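Local coordinates for stringent starvation protein B (Caulobacter vibrioides, PDB 2QAS) that probably serves as a dimeric adaptor that recognises ssrA-tagged substrates and hands them to the ClpX unfoldase for degradation, at residues H45-T50 with F113-V118; I74-Q79 with V92-G97. One frame throughout, in Å; residues are numbered along the deposited sequence.

Contact 1: residues H45-T50 with F113-V118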
loop_
_atom_site.group_PDB
_atom_site.type_symbol
_atom_site.label_atom_id
_atom_site.label_comp_id
_atom_site.label_asym_id
_atom_site.label_seq_id
_atom_site.Cartn_x
_atom_site.Cartn_y
_atom_site.Cartn_z
ATOM N N HIS A 45 22.153 -1.246 1.867
ATOM C CA HIS A 45 20.861 -0.783 2.369
ATOM C C HIS A 45 20.758 -0.731 3.892
ATOM O O HIS A 45 21.164 -1.659 4.588
ATOM C CB HIS A 45 19.736 -1.668 1.826
ATOM C CG HIS A 45 19.515 -1.529 0.352
ATOM N ND1 HIS A 45 18.827 -0.471 -0.200
ATOM C CD2 HIS A 45 19.903 -2.309 -0.685
ATOM C CE1 HIS A 45 18.799 -0.604 -1.514
ATOM N NE2 HIS A 45 19.445 -1.711 -1.833
ATOM N N HIS A 46 20.236 0.383 4.391
ATOM C CA HIS A 46 20.003 0.584 5.813
ATOM C C HIS A 46 18.799 1.508 5.940
ATOM O O HIS A 46 18.486 2.249 5.004
ATOM C CB HIS A 46 21.236 1.152 6.530
ATOM C CG HIS A 46 21.797 2.395 5.918
ATOM N ND1 HIS A 46 22.406 2.406 4.680
ATOM C CD2 HIS A 46 21.881 3.660 6.392
ATOM C CE1 HIS A 46 22.840 3.626 4.418
ATOM N NE2 HIS A 46 22.535 4.406 5.441
ATOM N N LEU A 47 18.119 1.476 7.084
ATOM C CA LEU A 47 16.912 2.284 7.227
ATOM C C LEU A 47 16.870 3.330 8.324
ATOM O O LEU A 47 17.449 3.163 9.384
ATOM C CB LEU A 47 15.697 1.357 7.400
ATOM C CG LEU A 47 15.665 0.087 6.531
ATOM C CD1 LEU A 47 14.430 -0.730 6.849
ATOM C CD2 LEU A 47 15.684 0.454 5.055
ATOM N N TYR A 48 16.157 4.414 8.041
ATOM C CA TYR A 48 15.943 5.483 8.997
ATOM C C TYR A 48 14.434 5.515 9.201
ATOM O O TYR A 48 13.682 5.790 8.268
ATOM C CB TYR A 48 16.418 6.827 8.455
ATOM C CG TYR A 48 17.908 7.039 8.571
ATOM C CD1 TYR A 48 18.799 6.425 7.691
ATOM C CD2 TYR A 48 18.434 7.823 9.602
ATOM C CE1 TYR A 48 20.179 6.578 7.831
ATOM C CE2 TYR A 48 19.812 7.988 9.756
ATOM C CZ TYR A 48 20.679 7.362 8.868
ATOM O OH TYR A 48 22.042 7.524 9.034
ATOM N N ILE A 49 13.996 5.205 10.413
ATOM C CA ILE A 49 12.581 5.197 10.736
ATOM C C ILE A 49 12.281 6.330 11.706
ATOM O O ILE A 49 12.935 6.450 12.741
ATOM C CB ILE A 49 12.166 3.882 11.446
ATOM C CG1 ILE A 49 12.634 2.668 10.649
ATOM C CG2 ILE A 49 10.668 3.857 11.649
ATOM C CD1 ILE A 49 12.065 2.610 9.294
ATOM N N THR A 50 11.296 7.161 11.386
ATOM C CA THR A 50 10.942 8.241 12.295
ATOM C C THR A 50 9.518 7.999 12.765
ATOM O O THR A 50 8.650 7.683 11.964
ATOM C CB THR A 50 11.032 9.610 11.608
ATOM O OG1 THR A 50 12.320 9.754 10.994
ATOM C CG2 THR A 50 10.843 10.720 12.626
ATOM N N PHE A 113 10.187 7.513 6.400
ATOM C CA PHE A 113 10.977 6.341 6.049
ATOM C C PHE A 113 12.028 6.776 5.044
ATOM O O PHE A 113 11.706 7.478 4.089
ATOM C CB PHE A 113 10.101 5.270 5.407
ATOM C CG PHE A 113 10.837 3.999 5.108
ATOM C CD1 PHE A 113 11.167 3.114 6.136
ATOM C CD2 PHE A 113 11.232 3.697 3.804
ATOM C CE1 PHE A 113 11.884 1.945 5.872
ATOM C CE2 PHE A 113 11.951 2.532 3.523
ATOM C CZ PHE A 113 12.279 1.653 4.562
ATOM N N TYR A 114 13.273 6.355 5.242
ATOM C CA TYR A 114 14.345 6.751 4.339
ATOM C C TYR A 114 15.493 5.743 4.275
ATOM O O TYR A 114 15.990 5.293 5.302
ATOM C CB TYR A 114 14.892 8.129 4.767
ATOM C CG TYR A 114 15.905 8.722 3.805
ATOM C CD1 TYR A 114 15.567 8.960 2.475
ATOM C CD2 TYR A 114 17.213 9.010 4.213
ATOM C CE1 TYR A 114 16.498 9.468 1.564
ATOM C CE2 TYR A 114 18.167 9.520 3.301
ATOM C CZ TYR A 114 17.797 9.745 1.979
ATOM O OH TYR A 114 18.702 10.240 1.062
ATOM N N ASP A 115 15.897 5.385 3.060
ATOM C CA ASP A 115 17.016 4.473 2.848
ATOM C C ASP A 115 18.033 5.256 2.021
ATOM O O ASP A 115 17.938 5.305 0.801
ATOM C CB ASP A 115 16.594 3.232 2.061
ATOM C CG ASP A 115 17.752 2.260 1.838
ATOM O OD1 ASP A 115 18.932 2.676 1.939
ATOM O OD2 ASP A 115 17.494 1.072 1.547
ATOM N N PRO A 116 19.016 5.880 2.682
ATOM C CA PRO A 116 20.076 6.680 2.054
ATOM C C PRO A 116 20.776 6.068 0.838
ATOM O O PRO A 116 21.228 6.796 -0.037
ATOM C CB PRO A 116 21.060 6.909 3.205
ATOM C CG PRO A 116 20.170 6.991 4.380
ATOM C CD PRO A 116 19.193 5.850 4.145
ATOM N N SER A 117 20.869 4.739 0.794
ATOM C CA SER A 117 21.551 4.035 -0.294
ATOM C C SER A 117 21.004 4.245 -1.701
ATOM O O SER A 117 21.772 4.311 -2.674
ATOM C CB SER A 117 21.596 2.536 -0.001
ATOM O OG SER A 117 22.618 2.250 0.936
ATOM N N VAL A 118 19.682 4.324 -1.805
ATOM C CA VAL A 118 19.019 4.520 -3.088
ATOM C C VAL A 118 18.133 5.752 -2.976
ATOM O O VAL A 118 17.254 5.983 -3.795
ATOM C CB VAL A 118 18.160 3.284 -3.467
ATOM C CG1 VAL A 118 19.063 2.089 -3.741
ATOM C CG2 VAL A 118 17.191 2.943 -2.331
#

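Contact 2: residues I74-Q79 with V92-G97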
loop_
_atom_site.group_PDB
_atom_site.type_symbol
_atom_site.label_atom_id
_atom_site.label_comp_id
_atom_site.label_asym_id
_atom_site.label_seq_id
_atom_site.Cartn_x
_atom_site.Cartn_y
_atom_site.Cartn_z
ATOM N N ILE A 74 15.297 6.453 14.397
ATOM C CA ILE A 74 16.203 5.374 14.740
ATOM C C ILE A 74 16.783 4.904 13.432
ATOM O O ILE A 74 16.140 5.006 12.394
ATOM C CB ILE A 74 15.495 4.185 15.468
ATOM C CG1 ILE A 74 14.459 3.528 14.563
ATOM C CG2 ILE A 74 14.859 4.671 16.759
ATOM C CD1 ILE A 74 13.672 2.448 15.272
ATOM N N VAL A 75 18.011 4.415 13.470
ATOM C CA VAL A 75 18.649 3.936 12.267
ATOM C C VAL A 75 18.900 2.445 12.447
ATOM O O VAL A 75 19.319 2.000 13.528
ATOM C CB VAL A 75 19.977 4.701 12.002
ATOM C CG1 VAL A 75 20.911 4.574 13.198
ATOM C CG2 VAL A 75 20.639 4.180 10.745
ATOM N N LEU A 76 18.592 1.679 11.399
ATOM C CA LEU A 76 18.781 0.235 11.401
ATOM C C LEU A 76 19.874 -0.051 10.392
ATOM O O LEU A 76 19.627 -0.122 9.192
ATOM C CB LEU A 76 17.481 -0.471 11.003
ATOM C CG LEU A 76 16.305 -0.225 11.953
ATOM C CD1 LEU A 76 15.077 -0.942 11.440
ATOM C CD2 LEU A 76 16.672 -0.699 13.355
ATOM N N GLN A 77 21.095 -0.203 10.886
ATOM C CA GLN A 77 22.231 -0.428 10.012
ATOM C C GLN A 77 23.285 -1.298 10.683
ATOM O O GLN A 77 23.352 -2.506 10.436
ATOM C CB GLN A 77 22.816 0.935 9.614
ATOM C CG GLN A 77 24.065 0.929 8.735
ATOM C CD GLN A 77 24.446 2.344 8.245
ATOM O OE1 GLN A 77 24.501 3.301 9.027
ATOM N NE2 GLN A 77 24.714 2.468 6.950
ATOM N N HIS A 78 24.088 -0.682 11.552
ATOM C CA HIS A 78 25.161 -1.389 12.242
ATOM C C HIS A 78 24.817 -1.883 13.628
ATOM O O HIS A 78 25.468 -2.798 14.126
ATOM C CB HIS A 78 26.393 -0.487 12.372
ATOM C CG HIS A 78 26.891 0.047 11.070
ATOM N ND1 HIS A 78 26.972 1.397 10.802
ATOM C CD2 HIS A 78 27.307 -0.587 9.948
ATOM C CE1 HIS A 78 27.413 1.574 9.569
ATOM N NE2 HIS A 78 27.624 0.385 9.029
ATOM N N GLN A 79 23.812 -1.286 14.267
ATOM C CA GLN A 79 23.503 -1.686 15.636
ATOM C C GLN A 79 22.048 -1.893 16.010
ATOM O O GLN A 79 21.384 -0.993 16.529
ATOM C CB GLN A 79 24.147 -0.683 16.602
ATOM C CG GLN A 79 25.680 -0.677 16.527
ATOM C CD GLN A 79 26.320 0.251 17.546
ATOM O OE1 GLN A 79 26.029 0.168 18.734
ATOM N NE2 GLN A 79 27.198 1.136 17.084
ATOM N N VAL A 92 12.367 -3.850 18.380
ATOM C CA VAL A 92 13.806 -3.974 18.105
ATOM C C VAL A 92 14.628 -3.586 19.324
ATOM O O VAL A 92 14.183 -2.795 20.153
ATOM C CB VAL A 92 14.289 -2.966 17.010
ATOM C CG1 VAL A 92 15.585 -3.434 16.399
ATOM C CG2 VAL A 92 13.242 -2.783 15.955
ATOM N N THR A 93 15.845 -4.107 19.400
ATOM C CA THR A 93 16.745 -3.748 20.481
ATOM C C THR A 93 17.816 -2.861 19.862
ATOM O O THR A 93 18.435 -3.231 18.861
ATOM C CB THR A 93 17.431 -4.967 21.082
ATOM O OG1 THR A 93 16.450 -5.809 21.690
ATOM C CG2 THR A 93 18.453 -4.532 22.133
ATOM N N LEU A 94 18.023 -1.690 20.452
ATOM C CA LEU A 94 19.026 -0.749 19.981
ATOM C C LEU A 94 19.867 -0.306 21.194
ATOM O O LEU A 94 19.536 -0.622 22.341
ATOM C CB LEU A 94 18.335 0.463 19.363
ATOM C CG LEU A 94 17.353 0.261 18.206
ATOM C CD1 LEU A 94 16.717 1.596 17.850
ATOM C CD2 LEU A 94 18.074 -0.336 16.991
ATOM N N LYS A 95 20.938 0.442 20.949
ATOM C CA LYS A 95 21.799 0.915 22.030
ATOM C C LYS A 95 21.789 2.420 22.156
ATOM O O LYS A 95 21.865 3.135 21.161
ATOM C CB LYS A 95 23.238 0.471 21.803
ATOM C CG LYS A 95 23.517 -0.911 22.271
ATOM C CD LYS A 95 24.966 -1.273 22.046
ATOM C CE LYS A 95 25.216 -2.678 22.558
ATOM N NZ LYS A 95 26.435 -3.212 21.930
ATOM N N PHE A 96 21.697 2.898 23.386
ATOM C CA PHE A 96 21.701 4.329 23.655
ATOM C C PHE A 96 22.784 4.548 24.703
ATOM O O PHE A 96 22.664 4.075 25.840
ATOM C CB PHE A 96 20.333 4.776 24.170
ATOM C CG PHE A 96 19.212 4.451 23.230
ATOM C CD1 PHE A 96 18.663 3.180 23.202
ATOM C CD2 PHE A 96 18.730 5.407 22.339
ATOM C CE1 PHE A 96 17.643 2.860 22.297
ATOM C CE2 PHE A 96 17.714 5.100 21.429
ATOM C CZ PHE A 96 17.169 3.824 21.409
ATOM N N GLY A 97 23.850 5.242 24.305
ATOM C CA GLY A 97 24.956 5.459 25.217
ATOM C C GLY A 97 25.508 4.106 25.639
ATOM O O GLY A 97 25.779 3.880 26.825
HETATM O O HOH W 1 21.562 1.053 18.334
#

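Contact 1: residues H45-T50 with F113-V118
The imidazole of His-46 carries Pro-116 over one face, with CD displaced toward the rim in a CH-pi contact 4.2 Å from the ring centroid, and Ser-117 OG sits at the ring edge. The contact lies where two antiparallel middle strands of the four-stranded sheet, their short segments at 167°, meet a loop at the start of one and an Asx turn at the end of the other. Tyr-48 has Tyr-114 O in plane at its edge, and its CE1 lies 3.5 Å from Pro-116 CG, an oblique approach. The Tyr-114 ring has Pro-116 N over one face, offset toward the rim. The ring of Phe-113 takes the CD1 methyl of Ile-49 at its edge and, obliquely, Leu-47 CD2, which stands 3.6 Å from CZ. Tyr-48 and Tyr-114 form the hydrogen-bonded pair: Tyr-48 N donates to Tyr-114 O over 2.9 Å, and Tyr-114 N returns a bond to Tyr-48 O. Their side chains share one sheet face, while Ile-49 and Phe-113, a non-hydrogen-bonded pair, project from the other. In the turn, Asp-115 OD1 accepts from Ser-117 N at 3.1 Å, from the anti side of the carboxylate. Ser-117 OG and His-46 ND1 are both hydrogen-bonded to Pro-44 O, which ties the turn to the entry of the first strand. CG of Asp-115 stands opposite its own backbone N (chi1 -180°), and this carries OD2 across to His-45. Tyr-16 OH of the second subunit also bonds OD2, placing this carboxylate at the dimer interface; two bonds on one oxygen would probably favour the charged form. His-45 and Asp-115 turn their planes 79° apart, and ND1 donates to the syn side of OD2 at 2.7 Å, nearly within the imidazole plane but tilted out of the carboxylate plane.

Contact 2: residues I74-Q79 with V92-G97
Leu-94 reaches from strand 89-96 onto the end of strand 71-76 and the loop after it, touching Ile-74, Leu-76 and Gln-79, and so packs an edge strand of the four-stranded sheet against the middle strand of the three-stranded one. The strand segments cross at 115° with axes 9.2 Å apart, and no direct hydrogen bond links them. Along Leu-94, CB lies 4.4 Å from Gln-79 O. The first torsion turns CG anti to the carbonyl carbon (chi1 -57°); CG itself carries the fork, whose methyls make the closer contacts. CD1 meets Ile-74, coming 3.7 Å from its CB and almost as near its CG2. CD2 takes the other direction, 3.9 Å from Leu-76 CD2 and 3.4 Å from Gln-79 O, the carbonyl at the end of 74-79. Val-92 CG1 extends the apolar patch at 4.2 Å from Leu-76 CD2.

Beyond this patch the contact becomes polar and borders the bound peptide: Gln-79 NE2 bonds the peptide backbone, as does the backbone of Lys-95, so the seam between the sheets forms part of the binding site. A water bridges the two segments there, donating to Gln-79 O at 2.7 Å and accepting from Lys-95 N at 2.8 Å.

From the N terminus, helix 16-35 leads to 45-50, the loop into strand 47-52 and its start, one side of contact 1; the partner, the end of strand 110-115 with the turn beyond it, arrives only after 62 residues. Within that long excursion lies contact 2, closed over 12 residues between strands 71-76 and 89-96, so the two nest without crossing. They also abut: antiparallel strands 47-52 and 71-76 are probably bonded through Leu-47 O to Leu-76 N and Ile-49 O to Ile-74 N. Contact 1 joins the two middle strands of the four-stranded sheet and ends at the dimer interface; contact 2 couples the edge strand to the three-stranded sheet at the peptide site.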